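Local coordinates for protein FimX (Pseudomonas aeruginosa PAO1, PDB 3HV8) that holds C2E in a pocket of its EAL domain, an alpha/beta fold in which helices surround a largely parallel, curled sheet, at residues A[20-23]-A[24-27]; A[63-66]-A[67-71]; A[205-208]-A[209-212]; A[213-216]-A[217-221]. One frame throughout, in Å; residues are numbered along the deposited sequence. Where two conformers were deposited one is given.

Overall arrangement
From the N terminus, contact 1 comes first, two turns of helix 20-30 that precede the sheet. The chain then runs through the antiparallel strands 33-42 and 49-58 to contact 2, which turns it from the short strand 64-65 into helix 71-76 and brings P67 and L71 to C2E. Contacts 1 and 2 touch, L24 and V20 lying against F70. Far along the chain, and about 34 Å from contact 2 between centres, contacts 3 and 4 follow each other on helix 205-220, which joins the parallel strands 191-194 and 224-227. None nests or crosses: all four are local and in series, and none closes a long loop.

Contact 1: A[20-23]-A[24-27]; sequences VIAI and LQQA
L24 lies alongside V20 one helical turn earlier, and its side chain is folded back over the V20 carbonyl. Its CB sits 3.5 Å from V20 O, and CG comes closer, 3.3 Å from that same oxygen, because chi1 of -72° keeps CG beside the backbone N. From there CD1 continues to V20 CG1 at 3.7 Å, a methyl-to-methyl contact between side chains that point the same way, while CD2 turns to F70. The oxygen beneath this chain is also the acceptor for L24 N at 2.8 Å.

One residue on, I21 and Q25 cross obliquely, I21 CG2 resting 3.9 Å from Q25 CD. At the more open side I23 O is held twice: A27 N bonds to it at 2.8 Å, and a water donates a second bond to it, also at 2.8 Å. That water accepts from Q26 NE2 at 3.1 Å, so the glutamine amide is tied to the backbone of the preceding turn.

The helix packs through its apolar side: L24 and A27 meet F33 at the start of strand 33-42, while L24 meets A74 and I21 meets A73 of helix 71-76.

Contact 2: A[63-66]-A[67-71]; sequences QEVP and PAEFL. With C2E (9,9'-[(2R,3R,3aS,5S,7aR,9R,10R,10aS,12S,14aR)-3,5,10,12-tetrahydroxy-5,12-dioxidooctahydro-2H,7H-difuro[3,2-d:3',2'-j][1,3,7,9,2,8]tetraoxadiphosphacyclododecine-2,9-diyl]bis(2-amino-1,9-dihydro-6H-purin-6-one)), chain B.
The ring of F70 is bordered by three carbonyl oxygens of the preceding residues, V65, P66 and P67. V65 O lies at its edge, near the ring plane and 3.4 Å from F70 CE2; P66 O approaches obliquely, 3.3 Å from F70 CD2. P67 O stands over the rim of one face. A chi1 of 70° places CG between the backbone N and the carbonyl carbon, turning the ring back toward the V65 and P66 carbonyls.

The other flat group, the E69 carboxylate, reaches back to V65 and P66 and meets carbon: OE1 is 3.3 Å from V65 CG1, and OE2 is equally near P66 CD, on the proline ring that the extended glutamate chain crosses.

The backbone here makes a beta turn with P67 and A68 at its corners. E69 N donates to P66 O at 3.0 Å, approaching from well above the carbonyl plane. P67 O then accepts from both F70 N and L71 N, the latter at 2.9 Å, which leads the chain into helix 71-76 with F70 as N-cap residue.

The turn presents P67 and L71 to C2E: P67 CB is 3.3 Å from O4A, and L71 CD1 lies 3.4 Å from N31 of a guanine. Both approaches are made by carbon and imply shape-fitting to sugar and base, whereas other pocket residues, among them R56, D84 and Q38, supply hydrogen bonds to the ligand.

Contact 3: A[205-208]-A[209-212]; sequences VENQ and EILK
Q208 O takes the K212 backbone N-H at 2.9 Å, and the lysine side chain then curls round the same oxygen. Its CG stands 3.4 Å from Q208 O and its CE 3.7 Å from it, while NZ ends 3.8 Å from Q208 CB. Bends at chi3 (-102°) and chi4 (-74°) bring the chain back in this way, so the ammonium group ends near Q208 CB and the carbonyl oxygen. The nearby carbonyl would probably be mildly favourable to its charge.

One turn earlier E209 N likewise donates to V205 O, and E209 CG is 3.1 Å from that oxygen, but beyond CG the chain runs extended to its carboxylate. I210 and E206 make the third such pair. The CG1 branch of I210 passes 3.4 Å from E206 O, and CD1 at its tip comes 4.1 Å from E206 OE2, a loose approach of methyl to carboxylate. The two glutamates, E206 and E209, keep their OE2 atoms 6.3 Å apart, so any repulsion between them is probably modest at this exposed surface.

L211 is the buried residue here, packed on L202 and L239, and I210 touches F198 while staying exposed. E206 and E209 lie on the surface, as on the outer side of an amphipathic crossover helix, here the first turns of helix 205-220 in the beta-alpha-beta unit between strands 191-194 and 224-227 of the barrel-like EAL fold.

Contact 4: A[213-216]-A[217-221]; sequences GLIA and ELHEQ
At the C-terminal end of the crossover helix 205-220, H219 stands alongside I215, the two side chains pointing the same way. H219 CE1 meets I215 CG2 at 3.4 Å, methyl against the imidazole. One face of the ring also lies over I215 O, which is 3.4 Å above the ring plane and displaced toward the rim. That oxygen is thus met twice by one residue, since H219 N donates to it at 3.0 Å. The far corner of the ring is fixed as well: NE2 is hydrogen-bonded to S225 OG of strand 224-227.

This bond ties the helix to the strand that follows it in a beta-alpha-beta unit, whose first strand is 191-194. On the side turned to the sheet L214 and L218 pack against I194 and F174, and L218 also reaches I192. Within the helix L218 CG rests 3.4 Å from L214 O, over the carbonyl that its own backbone N uses.

Where the helix ends, E217 holds Q221 at two points. Q221 N donates to E217 O at 3.1 Å, and Q221 NE2 donates to E217 OE2 at 2.7 Å, almost straight at 171°. The carboxylate oxygen lies in the plane of the glutamine amide, which would help fix the amide's rotation. The bend of E217 at chi2 (56°) brings its carboxylate to Q221. On the exposed side a water donates to A216 O at 2.8 Å and, in one of two E220 conformers, to E220 OE2 at 3.0 Å.

Contact 1: A[20-23]-A[24-27]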
loop_
_atom_site.group_PDB
_atom_site.type_symbol
_atom_site.label_atom_id
_atom_site.label_comp_id
_atom_site.label_asym_id
_atom_site.label_seq_id
_atom_site.Cartn_x
_atom_site.Cartn_y
_atom_site.Cartn_z
ATOM N N VAL A 20 0.691 2.494 -25.468
ATOM C CA VAL A 20 1.029 2.523 -24.066
ATOM C C VAL A 20 2.216 1.607 -23.796
ATOM O O VAL A 20 3.066 1.945 -22.981
ATOM C CB VAL A 20 -0.191 2.058 -23.224
ATOM C CG1 VAL A 20 0.165 1.959 -21.756
ATOM C CG2 VAL A 20 -1.360 3.013 -23.429
ATOM N N ILE A 21 2.297 0.466 -24.478
ATOM C CA ILE A 21 3.368 -0.495 -24.218
ATOM C C ILE A 21 4.727 0.091 -24.588
ATOM O O ILE A 21 5.671 0.059 -23.790
ATOM C CB ILE A 21 3.134 -1.859 -24.899
ATOM C CG1 ILE A 21 1.791 -2.440 -24.438
ATOM C CG2 ILE A 21 4.280 -2.821 -24.604
ATOM C CD1 ILE A 21 1.607 -2.420 -22.926
ATOM N N ALA A 22 4.822 0.654 -25.788
ATOM C CA ALA A 22 6.062 1.307 -26.199
ATOM C C ALA A 22 6.440 2.437 -25.249
ATOM O O ALA A 22 7.611 2.586 -24.888
ATOM C CB ALA A 22 5.934 1.835 -27.626
ATOM N N ILE A 23 5.457 3.235 -24.839
ATOM C CA ILE A 23 5.699 4.304 -23.879
ATOM C C ILE A 23 6.228 3.770 -22.539
ATOM O O ILE A 23 7.169 4.321 -21.974
ATOM C CB ILE A 23 4.447 5.172 -23.674
ATOM C CG1 ILE A 23 4.159 6.001 -24.937
ATOM C CG2 ILE A 23 4.600 6.086 -22.473
ATOM C CD1 ILE A 23 2.882 6.808 -24.851
ATOM N N LEU A 24 5.634 2.693 -22.034
ATOM C CA LEU A 24 6.084 2.094 -20.779
ATOM C C LEU A 24 7.494 1.527 -20.864
ATOM O O LEU A 24 8.297 1.712 -19.937
ATOM C CB LEU A 24 5.113 0.992 -20.345
ATOM C CG LEU A 24 3.754 1.475 -19.836
ATOM C CD1 LEU A 24 2.806 0.280 -19.728
ATOM C CD2 LEU A 24 3.886 2.198 -18.491
ATOM N N GLN A 25 7.790 0.825 -21.955
ATOM C CA GLN A 25 9.123 0.263 -22.161
ATOM C C GLN A 25 10.174 1.373 -22.079
ATOM O O GLN A 25 11.195 1.235 -21.401
ATOM C CB GLN A 25 9.190 -0.478 -23.504
ATOM C CG GLN A 25 8.445 -1.820 -23.474
ATOM C CD GLN A 25 8.170 -2.407 -24.855
ATOM O OE1 GLN A 25 7.963 -1.680 -25.830
ATOM N NE2 GLN A 25 8.147 -3.734 -24.935
ATOM N N GLN A 26 9.898 2.474 -22.761
ATOM C CA GLN A 26 10.789 3.632 -22.770
ATOM C C GLN A 26 10.844 4.314 -21.399
ATOM O O GLN A 26 11.913 4.691 -20.923
ATOM C CB GLN A 26 10.310 4.602 -23.847
ATOM C CG GLN A 26 10.960 5.943 -23.895
ATOM C CD GLN A 26 10.543 6.681 -25.147
ATOM O OE1 GLN A 26 11.014 6.373 -26.242
ATOM N NE2 GLN A 26 9.633 7.636 -25.000
ATOM N N ALA A 27 9.691 4.475 -20.759
ATOM C CA ALA A 27 9.619 5.128 -19.451
ATOM C C ALA A 27 10.478 4.428 -18.389
ATOM O O ALA A 27 11.095 5.100 -17.556
ATOM C CB ALA A 27 8.151 5.182 -18.982
HETATM O O HOH W 1 8.021 6.925 -22.439
#

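Contact 2: A[63-66]-A[67-71]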
loop_
_atom_site.group_PDB
_atom_site.type_symbol
_atom_site.label_atom_id
_atom_site.label_comp_id
_atom_site.label_asym_id
_atom_site.label_seq_id
_atom_site.Cartn_x
_atom_site.Cartn_y
_atom_site.Cartn_z
ATOM N N GLN A 63 3.037 15.055 -18.343
ATOM C CA GLN A 63 1.808 14.968 -17.553
ATOM C C GLN A 63 1.737 13.687 -16.716
ATOM O O GLN A 63 2.186 12.630 -17.155
ATOM C CB GLN A 63 0.586 15.029 -18.465
ATOM C CG GLN A 63 0.423 16.337 -19.221
ATOM C CD GLN A 63 -0.799 16.323 -20.119
ATOM O OE1 GLN A 63 -0.941 15.453 -20.984
ATOM N NE2 GLN A 63 -1.694 17.285 -19.914
ATOM N N GLU A 64 1.149 13.798 -15.528
ATOM C CA GLU A 64 0.931 12.626 -14.680
ATOM C C GLU A 64 -0.250 11.816 -15.190
ATOM O O GLU A 64 -1.348 12.344 -15.377
ATOM C CB GLU A 64 0.709 13.031 -13.222
ATOM C CG GLU A 64 1.954 13.543 -12.550
ATOM C CD GLU A 64 1.701 14.086 -11.157
ATOM O OE1 GLU A 64 2.659 14.590 -10.541
ATOM O OE2 GLU A 64 0.550 14.009 -10.667
ATOM N N VAL A 65 -0.002 10.534 -15.426
ATOM C CA VAL A 65 -1.013 9.587 -15.877
ATOM C C VAL A 65 -1.213 8.555 -14.771
ATOM O O VAL A 65 -0.252 7.972 -14.274
ATOM C CB VAL A 65 -0.564 8.870 -17.156
ATOM C CG1 VAL A 65 -1.624 7.894 -17.653
ATOM C CG2 VAL A 65 -0.206 9.892 -18.232
ATOM N N PRO A 66 -2.470 8.330 -14.375
ATOM C CA PRO A 66 -2.789 7.434 -13.257
ATOM C C PRO A 66 -2.675 5.962 -13.612
ATOM O O PRO A 66 -2.799 5.595 -14.788
ATOM C CB PRO A 66 -4.252 7.765 -12.953
ATOM C CG PRO A 66 -4.807 8.260 -14.228
ATOM C CD PRO A 66 -3.678 8.895 -15.004
ATOM N N PRO A 67 -2.449 5.115 -12.595
ATOM C CA PRO A 67 -2.283 3.662 -12.753
ATOM C C PRO A 67 -3.394 3.005 -13.560
ATOM O O PRO A 67 -3.136 2.044 -14.296
ATOM C CB PRO A 67 -2.326 3.150 -11.315
ATOM C CG PRO A 67 -1.789 4.298 -10.510
ATOM C CD PRO A 67 -2.220 5.550 -11.202
ATOM N N ALA A 68 -4.607 3.522 -13.428
ATOM C CA ALA A 68 -5.749 2.989 -14.162
ATOM C C ALA A 68 -5.481 2.878 -15.664
ATOM O O ALA A 68 -5.974 1.954 -16.310
ATOM C CB ALA A 68 -6.955 3.870 -13.931
ATOM N N GLU A 69 -4.694 3.808 -16.207
ATOM C CA GLU A 69 -4.466 3.867 -17.652
ATOM C C GLU A 69 -3.290 3.038 -18.165
ATOM O O GLU A 69 -3.086 2.944 -19.386
ATOM C CB GLU A 69 -4.302 5.317 -18.097
ATOM C CG GLU A 69 -5.456 6.211 -17.684
ATOM C CD GLU A 69 -5.282 7.652 -18.134
ATOM O OE1 GLU A 69 -4.608 7.881 -19.160
ATOM O OE2 GLU A 69 -5.827 8.555 -17.466
ATOM N N PHE A 70 -2.510 2.426 -17.279
ATOM C CA PHE A 70 -1.344 1.676 -17.753
ATOM C C PHE A 70 -0.979 0.389 -17.024
ATOM O O PHE A 70 -0.338 -0.463 -17.612
ATOM C CB PHE A 70 -0.102 2.591 -17.844
ATOM C CG PHE A 70 0.437 3.030 -16.507
ATOM C CD1 PHE A 70 1.349 2.249 -15.823
ATOM C CD2 PHE A 70 0.029 4.238 -15.942
ATOM C CE1 PHE A 70 1.847 2.660 -14.583
ATOM C CE2 PHE A 70 0.528 4.658 -14.713
ATOM C CZ PHE A 70 1.432 3.867 -14.034
ATOM N N LEU A 71 -1.349 0.229 -15.747
ATOM C CA LEU A 71 -0.909 -0.960 -15.005
ATOM C C LEU A 71 -1.441 -2.266 -15.577
ATOM O O LEU A 71 -0.712 -3.274 -15.643
ATOM C CB LEU A 71 -1.249 -0.868 -13.507
ATOM C CG LEU A 71 -0.344 0.022 -12.663
ATOM C CD1 LEU A 71 -0.784 -0.084 -11.203
ATOM C CD2 LEU A 71 1.110 -0.403 -12.821
HETATM P P1 C2E B . -5.564 1.900 -4.152
HETATM O O2P C2E B . -5.704 1.003 -2.836
HETATM O O1P C2E B . -6.935 2.113 -4.656
HETATM O "O5'" C2E B . -5.021 3.376 -3.892
HETATM C "C5'" C2E B . -5.965 4.358 -3.423
HETATM C "C4'" C2E B . -6.551 5.241 -4.546
HETATM O "O4'" C2E B . -7.422 6.231 -3.947
HETATM C "C3'" C2E B . -5.372 6.024 -5.111
HETATM O "O3'" C2E B . -5.549 6.190 -6.526
HETATM C "C2'" C2E B . -5.395 7.363 -4.337
HETATM O "O2'" C2E B . -4.869 8.453 -5.071
HETATM C "C1'" C2E B . -6.898 7.540 -4.118
HETATM N N9 C2E B . -7.258 8.341 -2.958
HETATM C C8 C2E B . -6.459 8.664 -1.887
HETATM N N7 C2E B . -7.183 9.245 -0.958
HETATM C C5 C2E B . -8.471 9.338 -1.404
HETATM C C6 C2E B . -9.658 9.867 -0.850
HETATM O O6 C2E B . -9.713 10.344 0.286
HETATM N N1 C2E B . -10.759 9.800 -1.611
HETATM C C2 C2E B . -10.745 9.254 -2.857
HETATM N N2 C2E B . -11.913 9.217 -3.572
HETATM N N3 C2E B . -9.649 8.759 -3.384
HETATM C C4 C2E B . -8.515 8.782 -2.682
HETATM P P11 C2E B . -4.264 5.919 -7.457
HETATM O O21 C2E B . -4.679 6.236 -8.942
HETATM O O11 C2E B . -3.082 6.650 -6.958
HETATM O O5A C2E B . -3.961 4.373 -7.269
HETATM C C5A C2E B . -4.947 3.417 -7.681
HETATM C C4A C2E B . -4.397 1.997 -7.573
HETATM O O4A C2E B . -3.256 1.866 -8.434
HETATM C C3A C2E B . -3.886 1.614 -6.183
HETATM O O3A C2E B . -4.911 1.095 -5.344
HETATM C C2A C2E B . -2.948 0.457 -6.536
HETATM O O2A C2E B . -3.707 -0.727 -6.835
HETATM C C1A C2E B . -2.357 0.934 -7.867
HETATM N N91 C2E B . -1.089 1.604 -7.605
HETATM C C81 C2E B . -0.860 2.924 -7.336
HETATM N N71 C2E B . 0.423 3.096 -7.169
HETATM C C51 C2E B . 1.081 1.918 -7.391
HETATM C C61 C2E B . 2.426 1.497 -7.397
HETATM O O61 C2E B . 3.366 2.226 -7.059
HETATM N N11 C2E B . 2.636 0.188 -7.698
HETATM C C21 C2E B . 1.623 -0.685 -7.989
HETATM N N21 C2E B . 1.920 -1.995 -8.239
HETATM N N31 C2E B . 0.369 -0.317 -7.962
HETATM C C41 C2E B . 0.097 0.964 -7.686
#

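Contact 3: A[205-208]-A[209-212]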
loop_
_atom_site.group_PDB
_atom_site.type_symbol
_atom_site.label_atom_id
_atom_site.label_comp_id
_atom_site.label_asym_id
_atom_site.label_seq_id
_atom_site.Cartn_x
_atom_site.Cartn_y
_atom_site.Cartn_z
ATOM N N VAL A 205 -26.952 3.699 10.370
ATOM C CA VAL A 205 -26.428 3.011 11.540
ATOM C C VAL A 205 -25.964 1.593 11.200
ATOM O O VAL A 205 -25.105 1.034 11.880
ATOM C CB VAL A 205 -27.471 2.966 12.676
ATOM C CG1 VAL A 205 -28.474 1.850 12.428
ATOM C CG2 VAL A 205 -26.787 2.783 14.018
ATOM N N GLU A 206 -26.529 1.012 10.149
ATOM C CA GLU A 206 -26.129 -0.322 9.739
ATOM C C GLU A 206 -24.676 -0.289 9.283
ATOM O O GLU A 206 -23.879 -1.158 9.636
ATOM C CB GLU A 206 -27.015 -0.843 8.609
ATOM C CG GLU A 206 -27.247 -2.341 8.685
ATOM C CD GLU A 206 -27.012 -3.053 7.368
ATOM O OE1 GLU A 206 -26.948 -2.380 6.316
ATOM O OE2 GLU A 206 -26.883 -4.295 7.388
ATOM N N ASN A 207 -24.338 0.729 8.500
ATOM C CA ASN A 207 -22.983 0.865 7.983
ATOM C C ASN A 207 -21.988 1.226 9.084
ATOM O O ASN A 207 -20.838 0.800 9.045
ATOM C CB ASN A 207 -22.940 1.880 6.842
ATOM C CG ASN A 207 -23.696 1.405 5.619
ATOM O OD1 ASN A 207 -24.219 2.210 4.842
ATOM N ND2 ASN A 207 -23.766 0.092 5.445
ATOM N N GLN A 208 -22.434 2.000 10.069
ATOM C CA GLN A 208 -21.604 2.292 11.234
ATOM C C GLN A 208 -21.265 0.996 11.952
ATOM O O GLN A 208 -20.113 0.776 12.340
ATOM C CB GLN A 208 -22.326 3.248 12.193
ATOM C CG GLN A 208 -22.352 4.689 11.717
ATOM C CD GLN A 208 -23.397 5.527 12.423
ATOM O OE1 GLN A 208 -24.446 5.025 12.830
ATOM N NE2 GLN A 208 -23.121 6.819 12.562
ATOM N N GLU A 209 -22.272 0.146 12.132
ATOM C CA GLU A 209 -22.111 -1.123 12.840
ATOM C C GLU A 209 -21.188 -2.073 12.086
ATOM O O GLU A 209 -20.347 -2.729 12.687
ATOM C CB GLU A 209 -23.462 -1.811 13.072
ATOM C CG GLU A 209 -24.376 -1.085 14.047
ATOM C CD GLU A 209 -25.728 -1.769 14.201
ATOM O OE1 GLU A 209 -26.531 -1.315 15.045
ATOM O OE2 GLU A 209 -25.989 -2.758 13.481
ATOM N N ILE A 210 -21.367 -2.157 10.771
ATOM C CA ILE A 210 -20.509 -2.994 9.939
ATOM C C ILE A 210 -19.051 -2.560 10.061
ATOM O O ILE A 210 -18.163 -3.393 10.225
ATOM C CB ILE A 210 -20.953 -2.983 8.463
ATOM C CG1 ILE A 210 -22.228 -3.820 8.299
ATOM C CG2 ILE A 210 -19.833 -3.520 7.563
ATOM C CD1 ILE A 210 -22.801 -3.806 6.897
ATOM N N LEU A 211 -18.810 -1.256 9.994
ATOM C CA LEU A 211 -17.454 -0.719 10.085
ATOM C C LEU A 211 -16.846 -0.992 11.459
ATOM O O LEU A 211 -15.693 -1.429 11.574
ATOM C CB LEU A 211 -17.468 0.783 9.806
ATOM C CG LEU A 211 -16.166 1.565 9.976
ATOM C CD1 LEU A 211 -15.095 1.052 9.025
ATOM C CD2 LEU A 211 -16.432 3.045 9.736
ATOM N N LYS A 212 -17.626 -0.736 12.507
ATOM C CA LYS A 212 -17.172 -0.985 13.867
ATOM C C LYS A 212 -16.833 -2.455 14.099
ATOM O O LYS A 212 -15.803 -2.767 14.702
ATOM C CB LYS A 212 -18.227 -0.515 14.876
ATOM C CG LYS A 212 -18.189 0.976 15.133
ATOM C CD LYS A 212 -19.088 1.358 16.304
ATOM C CE LYS A 212 -20.399 1.961 15.832
ATOM N NZ LYS A 212 -20.203 3.346 15.321
#

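Contact 4: A[213-216]-A[217-221]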
loop_
_atom_site.group_PDB
_atom_site.type_symbol
_atom_site.label_atom_id
_atom_site.label_comp_id
_atom_site.label_asym_id
_atom_site.label_seq_id
_atom_site.Cartn_x
_atom_site.Cartn_y
_atom_site.Cartn_z
ATOM N N GLY A 213 -17.685 -3.357 13.620
ATOM C CA GLY A 213 -17.439 -4.785 13.778
ATOM C C GLY A 213 -16.192 -5.271 13.055
ATOM O O GLY A 213 -15.460 -6.136 13.537
ATOM N N LEU A 214 -15.954 -4.707 11.879
ATOM C CA LEU A 214 -14.796 -5.076 11.075
ATOM C C LEU A 214 -13.513 -4.680 11.797
ATOM O O LEU A 214 -12.592 -5.495 11.954
ATOM C CB LEU A 214 -14.890 -4.377 9.727
ATOM C CG LEU A 214 -13.827 -4.693 8.698
ATOM C CD1 LEU A 214 -13.838 -6.181 8.406
ATOM C CD2 LEU A 214 -14.099 -3.901 7.429
ATOM N N ILE A 215 -13.451 -3.426 12.225
ATOM C CA ILE A 215 -12.333 -2.925 13.010
ATOM C C ILE A 215 -12.126 -3.759 14.273
ATOM O O ILE A 215 -10.998 -4.143 14.591
ATOM C CB ILE A 215 -12.527 -1.421 13.334
ATOM C CG1 ILE A 215 -12.452 -0.606 12.037
ATOM C CG2 ILE A 215 -11.513 -0.950 14.367
ATOM C CD1 ILE A 215 -12.844 0.859 12.189
ATOM N N ALA A 216 -13.214 -4.078 14.974
ATOM C CA ALA A 216 -13.081 -4.819 16.216
ATOM C C ALA A 216 -12.477 -6.199 15.985
ATOM O O ALA A 216 -11.629 -6.657 16.758
ATOM C CB ALA A 216 -14.428 -4.940 16.901
ATOM N N GLU A 217 -12.891 -6.855 14.907
ATOM C CA GLU A 217 -12.380 -8.184 14.627
ATOM C C GLU A 217 -10.914 -8.177 14.182
ATOM O O GLU A 217 -10.150 -9.073 14.541
ATOM C CB GLU A 217 -13.258 -8.928 13.621
ATOM C CG GLU A 217 -12.787 -10.367 13.407
ATOM C CD GLU A 217 -12.719 -11.161 14.705
ATOM O OE1 GLU A 217 -13.540 -10.885 15.608
ATOM O OE2 GLU A 217 -11.852 -12.057 14.830
ATOM N N LEU A 218 -10.520 -7.160 13.415
ATOM C CA LEU A 218 -9.108 -6.999 13.074
ATOM C C LEU A 218 -8.251 -6.853 14.329
ATOM O O LEU A 218 -7.189 -7.466 14.449
ATOM C CB LEU A 218 -8.912 -5.781 12.188
ATOM C CG LEU A 218 -9.403 -5.964 10.761
ATOM C CD1 LEU A 218 -9.440 -4.618 10.038
ATOM C CD2 LEU A 218 -8.520 -6.977 10.044
ATOM N N HIS A 219 -8.720 -6.029 15.259
ATOM C CA HIS A 219 -7.993 -5.837 16.500
ATOM C C HIS A 219 -7.942 -7.115 17.354
ATOM O O HIS A 219 -6.922 -7.398 17.959
ATOM C CB HIS A 219 -8.557 -4.648 17.267
ATOM C CG HIS A 219 -8.365 -3.354 16.548
ATOM N ND1 HIS A 219 -8.931 -2.168 16.965
ATOM C CD2 HIS A 219 -7.698 -3.067 15.402
ATOM C CE1 HIS A 219 -8.597 -1.203 16.128
ATOM N NE2 HIS A 219 -7.865 -1.726 15.158
ATOM N N GLU A 220 -9.028 -7.877 17.383
ATOM C CA GLU A 220 -8.988 -9.162 18.071
ATOM C C GLU A 220 -7.856 -10.008 17.511
ATOM O O GLU A 220 -7.179 -10.724 18.250
ATOM C CB GLU A 220 -10.320 -9.899 17.962
ATOM C CG GLU A 220 -11.451 -9.232 18.720
ATOM C CD GLU A 220 -11.195 -9.164 20.210
ATOM O OE1 GLU A 220 -10.421 -10.000 20.727
ATOM O OE2 GLU A 220 -11.770 -8.269 20.864
ATOM N N GLN A 221 -7.639 -9.901 16.203
ATOM C CA GLN A 221 -6.595 -10.667 15.523
ATOM C C GLN A 221 -5.237 -9.953 15.588
ATOM O O GLN A 221 -4.268 -10.375 14.953
ATOM C CB GLN A 221 -6.974 -10.938 14.057
ATOM C CG GLN A 221 -8.315 -11.609 13.868
ATOM C CD GLN A 221 -8.318 -12.982 14.472
ATOM O OE1 GLN A 221 -7.284 -13.655 14.499
ATOM N NE2 GLN A 221 -9.472 -13.412 14.973
HETATM O O HOH W 2 -11.559 -5.727 19.379
#